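Local atomic coordinates of peptidoglycan glycosyltransferase (Atopobium parvulum, PDB entry 4OVD), a protein that belongs to the penicillin-binding protein family, joining an elongated region with a dimerisation-type domain to a larger globular penicillin-binding domain. Residues G60-N66 against D218-D224; N68-V74 against T150-Y156; N158-I163 against Q228-E232. One frame throughout, in Å; residues are numbered along the deposited sequence.

Contact 1 (G60-N66 against D218-D224); sequences GTIYDRN and DIVLSID
T61 N donates to D218 OD1 at 2.7 Å, reaching the carboxylate on its anti side, 29° out of plane. The other oxygen of that carboxylate, D218 OD2, accepts from a water that also bonds T61 OG1 and Y63 OH, so one solvent molecule ties three side chains together. The Y63 ring keeps an edge toward the aspartate, Y63 CE2 lying 3.9 Å from D218 CB, while T61 CG2 sits over the rim of one ring face. Between these groups the backbones pair: I219 N bonds T61 O at 2.8 Å, Y63 N bonds I219 O, and L221 N bonds Y63 O. On the buried side, I62 CG2 meets both I219 CG2 and L221 CD1 at 3.6 Å. Farther along, R65 N bonds I223 O at 3.0 Å, and N66 ND2 makes a weak bond to D224 OD2. With CG between the backbone N and the carbonyl carbon (chi1 87°), D64 OD1 accepts N66 N from above the carboxylate plane, an Asx turn, and also N68 N. D224 OD1 caps the following helix through L227 N and forms a salt bridge with R556. The bridges I62-I219 and Y63-V220 define a short parallel strand pair inside a mixed sheet, flanked by strands 69-74 and 440-443.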
loop_
_atom_site.group_PDB
_atom_site.type_symbol
_atom_site.label_atom_id
_atom_site.label_comp_id
_atom_site.label_asym_id
_atom_site.label_seq_id
_atom_site.Cartn_x
_atom_site.Cartn_y
_atom_site.Cartn_z
ATOM N N GLY A 60 -17.098 -4.346 21.843
ATOM C CA GLY A 60 -16.473 -5.590 21.413
ATOM C C GLY A 60 -14.955 -5.511 21.548
ATOM O O GLY A 60 -14.355 -4.452 21.460
ATOM N N THR A 61 -14.348 -6.671 21.736
ATOM C CA THR A 61 -12.939 -6.806 21.934
ATOM C C THR A 61 -12.286 -6.914 20.536
ATOM O O THR A 61 -12.900 -7.408 19.583
ATOM C CB THR A 61 -12.681 -8.047 22.812
ATOM O OG1 THR A 61 -13.176 -7.795 24.128
ATOM C CG2 THR A 61 -11.176 -8.399 22.914
ATOM N N ILE A 62 -11.069 -6.398 20.420
ATOM C CA ILE A 62 -10.309 -6.455 19.171
ATOM C C ILE A 62 -9.101 -7.342 19.444
ATOM O O ILE A 62 -8.312 -7.031 20.331
ATOM C CB ILE A 62 -9.863 -5.058 18.651
ATOM C CG1 ILE A 62 -11.106 -4.175 18.443
ATOM C CG2 ILE A 62 -9.039 -5.246 17.373
ATOM C CD1 ILE A 62 -10.910 -2.771 17.942
ATOM N N TYR A 63 -9.032 -8.480 18.732
ATOM C CA TYR A 63 -7.943 -9.422 18.822
ATOM C C TYR A 63 -7.014 -9.320 17.624
ATOM O O TYR A 63 -7.449 -8.986 16.538
ATOM C CB TYR A 63 -8.501 -10.845 18.789
ATOM C CG TYR A 63 -9.415 -11.190 19.943
ATOM C CD1 TYR A 63 -8.918 -11.601 21.179
ATOM C CD2 TYR A 63 -10.779 -11.128 19.784
ATOM C CE1 TYR A 63 -9.781 -11.907 22.233
ATOM C CE2 TYR A 63 -11.642 -11.411 20.812
ATOM C CZ TYR A 63 -11.155 -11.840 22.027
ATOM O OH TYR A 63 -12.107 -12.143 23.012
ATOM N N ASP A 64 -5.738 -9.617 17.807
ATOM C CA ASP A 64 -4.830 -9.671 16.681
ATOM C C ASP A 64 -4.890 -11.136 16.137
ATOM O O ASP A 64 -5.642 -11.958 16.670
ATOM C CB ASP A 64 -3.411 -9.221 17.050
ATOM C CG ASP A 64 -2.540 -10.342 17.601
ATOM O OD1 ASP A 64 -3.044 -11.402 18.075
ATOM O OD2 ASP A 64 -1.317 -10.104 17.592
ATOM N N ARG A 65 -4.106 -11.468 15.104
ATOM C CA ARG A 65 -4.183 -12.778 14.463
ATOM C C ARG A 65 -3.800 -13.955 15.365
ATOM O O ARG A 65 -4.190 -15.072 15.061
ATOM C CB ARG A 65 -3.290 -12.819 13.183
ATOM C CG ARG A 65 -1.785 -12.898 13.468
ATOM C CD ARG A 65 -0.940 -12.729 12.207
ATOM N NE ARG A 65 -1.558 -13.428 11.087
ATOM C CZ ARG A 65 -1.288 -14.659 10.685
ATOM N NH1 ARG A 65 -0.330 -15.407 11.266
ATOM N NH2 ARG A 65 -1.974 -15.141 9.652
ATOM N N ASN A 66 -2.991 -13.722 16.402
ATOM C CA ASN A 66 -2.576 -14.781 17.323
ATOM C C ASN A 66 -3.471 -14.778 18.565
ATOM O O ASN A 66 -3.241 -15.520 19.514
ATOM C CB ASN A 66 -1.128 -14.554 17.748
ATOM C CG ASN A 66 -0.163 -14.600 16.568
ATOM O OD1 ASN A 66 -0.185 -15.544 15.784
ATOM N ND2 ASN A 66 0.689 -13.576 16.437
ATOM N N ASP A 218 -17.079 -8.934 19.090
ATOM C CA ASP A 218 -15.633 -9.057 18.987
ATOM C C ASP A 218 -15.185 -9.080 17.546
ATOM O O ASP A 218 -15.950 -9.451 16.649
ATOM C CB ASP A 218 -15.167 -10.296 19.714
ATOM C CG ASP A 218 -15.485 -10.226 21.179
ATOM O OD1 ASP A 218 -15.626 -9.084 21.677
ATOM O OD2 ASP A 218 -15.613 -11.279 21.820
ATOM N N ILE A 219 -13.974 -8.591 17.334
ATOM C CA ILE A 219 -13.409 -8.508 16.014
ATOM C C ILE A 219 -12.012 -9.096 16.065
ATOM O O ILE A 219 -11.278 -8.860 17.032
ATOM C CB ILE A 219 -13.340 -7.020 15.589
ATOM C CG1 ILE A 219 -14.057 -6.789 14.286
ATOM C CG2 ILE A 219 -11.953 -6.426 15.676
ATOM C CD1 ILE A 219 -15.531 -7.146 14.413
ATOM N N VAL A 220 -11.681 -9.938 15.084
ATOM C CA VAL A 220 -10.327 -10.474 14.979
ATOM C C VAL A 220 -9.661 -9.892 13.758
ATOM O O VAL A 220 -10.191 -9.949 12.666
ATOM C CB VAL A 220 -10.274 -12.013 14.811
ATOM C CG1 VAL A 220 -8.826 -12.481 14.801
ATOM C CG2 VAL A 220 -11.076 -12.692 15.918
ATOM N N LEU A 221 -8.482 -9.329 13.957
ATOM C CA LEU A 221 -7.720 -8.731 12.878
ATOM C C LEU A 221 -6.591 -9.585 12.369
ATOM O O LEU A 221 -6.050 -10.453 13.067
ATOM C CB LEU A 221 -7.079 -7.444 13.362
ATOM C CG LEU A 221 -8.026 -6.423 14.016
ATOM C CD1 LEU A 221 -7.206 -5.172 14.312
ATOM C CD2 LEU A 221 -9.226 -6.056 13.164
ATOM N N SER A 222 -6.191 -9.278 11.156
ATOM C CA SER A 222 -5.069 -9.939 10.508
ATOM C C SER A 222 -3.733 -9.483 11.048
ATOM O O SER A 222 -2.724 -10.086 10.771
ATOM C CB SER A 222 -5.127 -9.646 9.009
ATOM O OG SER A 222 -5.323 -8.282 8.784
ATOM N N ILE A 223 -3.722 -8.401 11.808
ATOM C CA ILE A 223 -2.480 -7.846 12.331
ATOM C C ILE A 223 -1.692 -8.732 13.252
ATOM O O ILE A 223 -2.291 -9.375 14.086
ATOM C CB ILE A 223 -2.812 -6.587 13.150
ATOM C CG1 ILE A 223 -3.300 -5.500 12.224
ATOM C CG2 ILE A 223 -1.595 -6.070 13.911
ATOM C CD1 ILE A 223 -2.255 -4.996 11.264
ATOM N N ASP A 224 -0.363 -8.760 13.122
ATOM C CA ASP A 224 0.491 -9.532 14.049
ATOM C C ASP A 224 1.122 -8.430 14.856
ATOM O O ASP A 224 1.917 -7.632 14.379
ATOM C CB ASP A 224 1.539 -10.383 13.359
ATOM C CG ASP A 224 2.404 -11.172 14.372
ATOM O OD1 ASP A 224 2.966 -10.501 15.270
ATOM O OD2 ASP A 224 2.557 -12.430 14.252
HETATM O O HOH W 1 -14.395 -10.594 24.172
HETATM O O HOH W 2 1.636 -14.778 13.431
#

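Contact 2 (N68-V74 against T150-Y156); sequences NVLAMSV and TKRVYPY
V74 O accepts K151 N at 2.8 Å, with the donor in the carbonyl plane, and the CA-H of T150 closes on the same oxygen. V74 N returns a bond to K151 O. One hydrogen-bonded pair further on, V153 N donates to M72 O at 2.9 Å and M72 N to V153 O, which fixes an antiparallel register with S73 and R152 as the non-hydrogen-bonded pair between. R152 reaches across strand 71-74: bends at chi2 and chi3 (-62° and -148°) lay the guanidinium beside A71, whose CB sits 3.8 Å above one face, toward its rim. The group is anchored beyond the pair, by G60 O at NH2 and E178 at NE. A71 CB also touches Y154 CE1 at 3.7 Å. On the other side of the sheet V74 CB packs against V153 CG2, and the bent side chain of selenomethionine M72 brings CE to 3.9 Å from P155 CG. At the far end L70 CD2 lies 4.0 Å from Y156 CE2. L70 and A71 both face I62 in a classic beta bulge. Strand 151-153 forms one outer edge of the mixed sheet, strand 69-74 separates it from 62-63, helix 176-180 adjoins A71 and Y154, and I225 of helix 225-242 touches N68, L70 and Y156.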
loop_
_atom_site.group_PDB
_atom_site.type_symbol
_atom_site.label_atom_id
_atom_site.label_comp_id
_atom_site.label_asym_id
_atom_site.label_seq_id
_atom_site.Cartn_x
_atom_site.Cartn_y
_atom_site.Cartn_z
ATOM N N ASN A 68 -3.876 -12.161 20.688
ATOM C CA ASN A 68 -3.582 -11.165 21.686
ATOM C C ASN A 68 -4.695 -10.079 21.663
ATOM O O ASN A 68 -5.276 -9.698 20.599
ATOM C CB ASN A 68 -2.220 -10.542 21.426
ATOM C CG ASN A 68 -1.092 -11.556 21.451
ATOM O OD1 ASN A 68 -0.724 -12.064 22.508
ATOM N ND2 ASN A 68 -0.473 -11.798 20.283
ATOM N N VAL A 69 -5.023 -9.610 22.860
ATOM C CA VAL A 69 -6.049 -8.590 23.045
ATOM C C VAL A 69 -5.372 -7.265 22.735
ATOM O O VAL A 69 -4.303 -6.950 23.308
ATOM C CB VAL A 69 -6.686 -8.612 24.470
ATOM C CG1 VAL A 69 -7.633 -7.432 24.692
ATOM C CG2 VAL A 69 -7.430 -9.927 24.697
ATOM N N LEU A 70 -5.960 -6.517 21.794
ATOM C CA LEU A 70 -5.373 -5.258 21.413
ATOM C C LEU A 70 -6.168 -4.194 22.084
ATOM O O LEU A 70 -5.615 -3.233 22.574
ATOM C CB LEU A 70 -5.361 -5.093 19.900
ATOM C CG LEU A 70 -4.626 -6.144 19.087
ATOM C CD1 LEU A 70 -4.663 -5.786 17.612
ATOM C CD2 LEU A 70 -3.183 -6.328 19.558
ATOM N N ALA A 71 -7.486 -4.392 22.145
ATOM C CA ALA A 71 -8.364 -3.457 22.806
ATOM C C ALA A 71 -9.534 -4.159 23.478
ATOM O O ALA A 71 -10.176 -5.043 22.916
ATOM C CB ALA A 71 -8.874 -2.442 21.811
HETATM N N MSE A 72 -9.867 -3.697 24.667
HETATM C CA MSE A 72 -10.956 -4.288 25.436
HETATM C C MSE A 72 -11.509 -3.218 26.299
HETATM O O MSE A 72 -10.769 -2.312 26.703
HETATM C CB MSE A 72 -10.435 -5.368 26.349
HETATM C CG MSE A 72 -9.069 -4.953 26.924
HETATM SE SE MSE A 72 -8.954 -5.314 28.856
HETATM C CE MSE A 72 -7.039 -5.818 28.833
ATOM N N SER A 73 -12.806 -3.337 26.570
ATOM C CA SER A 73 -13.559 -2.363 27.368
ATOM C C SER A 73 -13.724 -2.880 28.767
ATOM O O SER A 73 -13.981 -4.055 28.994
ATOM C CB SER A 73 -14.911 -1.975 26.738
ATOM O OG SER A 73 -14.746 -1.060 25.653
ATOM N N VAL A 74 -13.641 -1.928 29.679
ATOM C CA VAL A 74 -13.593 -2.126 31.099
ATOM C C VAL A 74 -14.468 -1.092 31.799
ATOM O O VAL A 74 -14.646 0.001 31.298
ATOM C CB VAL A 74 -12.084 -2.013 31.450
ATOM C CG1 VAL A 74 -11.837 -1.380 32.796
ATOM C CG2 VAL A 74 -11.431 -3.371 31.284
ATOM N N THR A 150 -17.277 3.316 30.882
ATOM C CA THR A 150 -16.437 2.221 30.405
ATOM C C THR A 150 -15.270 2.871 29.696
ATOM O O THR A 150 -15.384 3.970 29.185
ATOM C CB THR A 150 -17.136 1.298 29.354
ATOM O OG1 THR A 150 -17.370 2.018 28.147
ATOM C CG2 THR A 150 -18.485 0.732 29.858
ATOM N N LYS A 151 -14.135 2.217 29.649
ATOM C CA LYS A 151 -13.046 2.769 28.842
ATOM C C LYS A 151 -12.317 1.646 28.200
ATOM O O LYS A 151 -12.338 0.529 28.718
ATOM C CB LYS A 151 -12.069 3.578 29.682
ATOM C CG LYS A 151 -11.361 2.841 30.811
ATOM C CD LYS A 151 -10.040 3.555 31.087
ATOM C CE LYS A 151 -9.242 2.990 32.251
ATOM N NZ LYS A 151 -10.010 3.117 33.523
ATOM N N ARG A 152 -11.691 1.924 27.067
ATOM C CA ARG A 152 -10.846 0.974 26.423
ATOM C C ARG A 152 -9.499 0.989 27.066
ATOM O O ARG A 152 -9.001 2.031 27.478
ATOM C CB ARG A 152 -10.537 1.350 24.973
ATOM C CG ARG A 152 -11.595 1.049 23.977
ATOM C CD ARG A 152 -11.861 -0.421 23.906
ATOM N NE ARG A 152 -12.241 -0.763 22.565
ATOM C CZ ARG A 152 -12.846 -1.877 22.219
ATOM N NH1 ARG A 152 -13.129 -2.068 20.943
ATOM N NH2 ARG A 152 -13.230 -2.764 23.143
ATOM N N VAL A 153 -8.892 -0.174 27.061
ATOM C CA VAL A 153 -7.572 -0.350 27.545
ATOM C C VAL A 153 -6.852 -1.015 26.371
ATOM O O VAL A 153 -7.428 -1.936 25.738
ATOM C CB VAL A 153 -7.518 -1.310 28.739
ATOM C CG1 VAL A 153 -6.085 -1.418 29.231
ATOM C CG2 VAL A 153 -8.426 -0.837 29.869
ATOM N N TYR A 154 -5.679 -0.475 26.073
ATOM C CA TYR A 154 -4.804 -0.915 25.005
ATOM C C TYR A 154 -3.571 -1.448 25.650
ATOM O O TYR A 154 -2.704 -0.714 26.079
ATOM C CB TYR A 154 -4.436 0.231 24.093
ATOM C CG TYR A 154 -5.612 0.881 23.486
ATOM C CD1 TYR A 154 -6.241 0.323 22.413
ATOM C CD2 TYR A 154 -6.097 2.045 23.989
ATOM C CE1 TYR A 154 -7.335 0.911 21.864
ATOM C CE2 TYR A 154 -7.179 2.641 23.443
ATOM C CZ TYR A 154 -7.785 2.062 22.381
ATOM O OH TYR A 154 -8.863 2.647 21.834
ATOM N N PRO A 155 -3.565 -2.845 25.731
ATOM C CA PRO A 155 -2.430 -3.389 26.468
ATOM C C PRO A 155 -1.052 -3.189 25.897
ATOM O O PRO A 155 -0.110 -3.298 26.663
ATOM C CB PRO A 155 -2.695 -4.883 26.458
ATOM C CG PRO A 155 -4.141 -4.995 26.431
ATOM C CD PRO A 155 -4.468 -4.046 25.379
ATOM N N TYR A 156 -0.904 -2.969 24.602
ATOM C CA TYR A 156 0.423 -2.880 24.045
ATOM C C TYR A 156 0.794 -1.459 23.918
ATOM O O TYR A 156 1.748 -1.115 23.282
ATOM C CB TYR A 156 0.506 -3.556 22.709
ATOM C CG TYR A 156 0.370 -5.038 22.792
ATOM C CD1 TYR A 156 1.469 -5.849 22.931
ATOM C CD2 TYR A 156 -0.852 -5.626 22.730
ATOM C CE1 TYR A 156 1.339 -7.206 23.011
ATOM C CE2 TYR A 156 -0.989 -6.977 22.801
ATOM C CZ TYR A 156 0.111 -7.760 22.952
ATOM O OH TYR A 156 -0.055 -9.106 23.023
HETATM O O HOH W 3 -15.181 1.325 25.886
#

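Contact 3 (N158-I163 against Q228-E232); sequences NVGVQI and QKKAE
The E232 carboxylate is approached from one side of its plane by G160 N of the turn, with the Q228 amide as a second donor beside it. G160 N meets E232 OE2 at 2.8 Å on the syn side, 29° out of the carboxylate plane. Q228 NE2 reaches the same oxygen at 2.9 Å on the anti side, and both donors come from the same face of that plane. Relative to the Q228 amide plane, the oxygen is only 5° out. Q228 NE2 also donates to A263 O, which helps to hold the amide's rotation and thereby places it for E232. Two N-H groups on one oxygen of a buried carboxylate would be expected to favour its charged form. The second oxygen, E232 OE1, accepts a water that donates as well to N158 O at 2.9 Å, bridging helix and turn.

Close packing surrounds this polar centre. Q228 CG lies against G160 CA at 3.7 Å, where the absence of a side chain lets the helix come near. V159 CG1, set anti to the backbone N (chi1 -178°), lies 3.8 Å from K229 N and 4.0 Å from K229 CB, thus resting alongside the helix backbone. E232 remains extended beyond CG, which carries its carboxylate across to the turn. Residues N158 to V161 form a type II beta turn with G160 at its third position; the same glycine is the N-cap of helix 161-164, so the arrangement is a turn leading into a helix, docked by a buried glutamate on the side of helix 225-242.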
loop_
_atom_site.group_PDB
_atom_site.type_symbol
_atom_site.label_atom_id
_atom_site.label_comp_id
_atom_site.label_asym_id
_atom_site.label_seq_id
_atom_site.Cartn_x
_atom_site.Cartn_y
_atom_site.Cartn_z
ATOM N N ASN A 158 0.983 2.180 22.729
ATOM C CA ASN A 158 0.917 2.888 21.441
ATOM C C ASN A 158 1.133 2.071 20.198
ATOM O O ASN A 158 0.984 2.590 19.076
ATOM C CB ASN A 158 1.914 4.034 21.420
ATOM C CG ASN A 158 1.579 5.109 22.437
ATOM O OD1 ASN A 158 0.402 5.383 22.723
ATOM N ND2 ASN A 158 2.605 5.739 22.973
ATOM N N VAL A 159 1.420 0.792 20.383
ATOM C CA VAL A 159 1.686 -0.086 19.262
ATOM C C VAL A 159 0.411 -0.394 18.494
ATOM O O VAL A 159 -0.496 -1.020 19.002
ATOM C CB VAL A 159 2.285 -1.454 19.687
ATOM C CG1 VAL A 159 2.559 -2.273 18.434
ATOM C CG2 VAL A 159 3.575 -1.294 20.503
ATOM N N GLY A 160 0.359 -0.005 17.244
ATOM C CA GLY A 160 -0.806 -0.327 16.442
ATOM C C GLY A 160 -2.011 0.533 16.721
ATOM O O GLY A 160 -3.083 0.308 16.114
ATOM N N VAL A 161 -1.849 1.549 17.571
ATOM C CA VAL A 161 -3.003 2.375 17.910
ATOM C C VAL A 161 -3.480 3.199 16.694
ATOM O O VAL A 161 -4.652 3.607 16.607
ATOM C CB VAL A 161 -2.737 3.265 19.126
ATOM C CG1 VAL A 161 -1.893 4.470 18.743
ATOM C CG2 VAL A 161 -4.052 3.744 19.696
ATOM N N GLN A 162 -2.572 3.473 15.767
ATOM C CA GLN A 162 -2.923 4.151 14.552
ATOM C C GLN A 162 -3.962 3.330 13.771
ATOM O O GLN A 162 -4.904 3.877 13.177
ATOM C CB GLN A 162 -1.678 4.389 13.723
ATOM C CG GLN A 162 -1.830 5.408 12.597
ATOM C CD GLN A 162 -0.476 5.639 11.943
ATOM O OE1 GLN A 162 0.103 4.709 11.462
ATOM N NE2 GLN A 162 0.039 6.833 11.977
ATOM N N ILE A 163 -3.809 2.017 13.774
ATOM C CA ILE A 163 -4.741 1.117 13.076
ATOM C C ILE A 163 -5.946 0.962 13.965
ATOM O O ILE A 163 -7.072 1.044 13.524
ATOM C CB ILE A 163 -4.108 -0.281 12.850
ATOM C CG1 ILE A 163 -2.822 -0.212 12.019
ATOM C CG2 ILE A 163 -5.048 -1.262 12.186
ATOM C CD1 ILE A 163 -2.929 0.542 10.723
ATOM N N GLN A 228 3.860 -5.513 14.068
ATOM C CA GLN A 228 3.417 -4.137 14.004
ATOM C C GLN A 228 4.407 -3.286 14.738
ATOM O O GLN A 228 4.751 -2.213 14.303
ATOM C CB GLN A 228 2.010 -4.015 14.606
ATOM C CG GLN A 228 1.478 -2.617 14.621
ATOM C CD GLN A 228 1.257 -2.080 13.250
ATOM O OE1 GLN A 228 1.024 -2.845 12.287
ATOM N NE2 GLN A 228 1.309 -0.753 13.130
ATOM N N LYS A 229 4.929 -3.794 15.834
ATOM C CA LYS A 229 5.897 -3.033 16.622
ATOM C C LYS A 229 7.193 -2.782 15.874
ATOM O O LYS A 229 7.803 -1.722 15.964
ATOM C CB LYS A 229 6.170 -3.823 17.905
ATOM C CG LYS A 229 7.150 -3.193 18.863
ATOM C CD LYS A 229 7.446 -4.197 19.980
ATOM C CE LYS A 229 8.387 -3.625 21.016
ATOM N NZ LYS A 229 7.706 -2.468 21.667
ATOM N N LYS A 230 7.669 -3.809 15.201
ATOM C CA LYS A 230 8.857 -3.696 14.360
ATOM C C LYS A 230 8.596 -2.738 13.219
ATOM O O LYS A 230 9.460 -1.941 12.882
ATOM C CB LYS A 230 9.219 -5.037 13.753
ATOM C CG LYS A 230 9.656 -6.093 14.754
ATOM C CD LYS A 230 9.956 -7.399 14.029
ATOM C CE LYS A 230 10.315 -8.488 15.002
ATOM N NZ LYS A 230 11.521 -8.032 15.722
ATOM N N ALA A 231 7.433 -2.847 12.570
ATOM C CA ALA A 231 7.120 -1.940 11.474
ATOM C C ALA A 231 7.236 -0.497 11.941
ATOM O O ALA A 231 7.838 0.352 11.266
ATOM C CB ALA A 231 5.729 -2.192 10.933
ATOM N N GLU A 232 6.705 -0.226 13.132
ATOM C CA GLU A 232 6.733 1.130 13.658
ATOM C C GLU A 232 8.104 1.610 13.996
ATOM O O GLU A 232 8.478 2.733 13.689
ATOM C CB GLU A 232 5.808 1.229 14.870
ATOM C CG GLU A 232 4.354 0.990 14.459
ATOM C CD GLU A 232 3.349 1.173 15.585
ATOM O OE1 GLU A 232 3.804 1.485 16.718
ATOM O OE2 GLU A 232 2.113 1.033 15.321
HETATM O O HOH W 4 2.769 4.268 17.509
#

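In the fold
Contacts 1 and 2 belong to one mixed sheet: strands 62-63 and 69-74 are neighbours, I62 O bonding L70 N, while R152 of contact 2 reaches back to G60 of contact 1. Both rely on backbone bonding, parallel in the first and antiparallel at the sheet's edge in the second. Contact 3 instead docks a turn onto a helix through one buried carboxylate, and covers much less surface. Chain continuity links it to both: strand 219-221 leads into helix 225-242, and segment 150-156 runs on into 158-163. Most touching residues are buried in contacts 1 and 3 (8 of 14 and 4 of 7), against 5 of 14 in contact 2, whose centre lies farthest from the chain's centre, about 27 Å; that of contact 3 is nearest, about 16 Å.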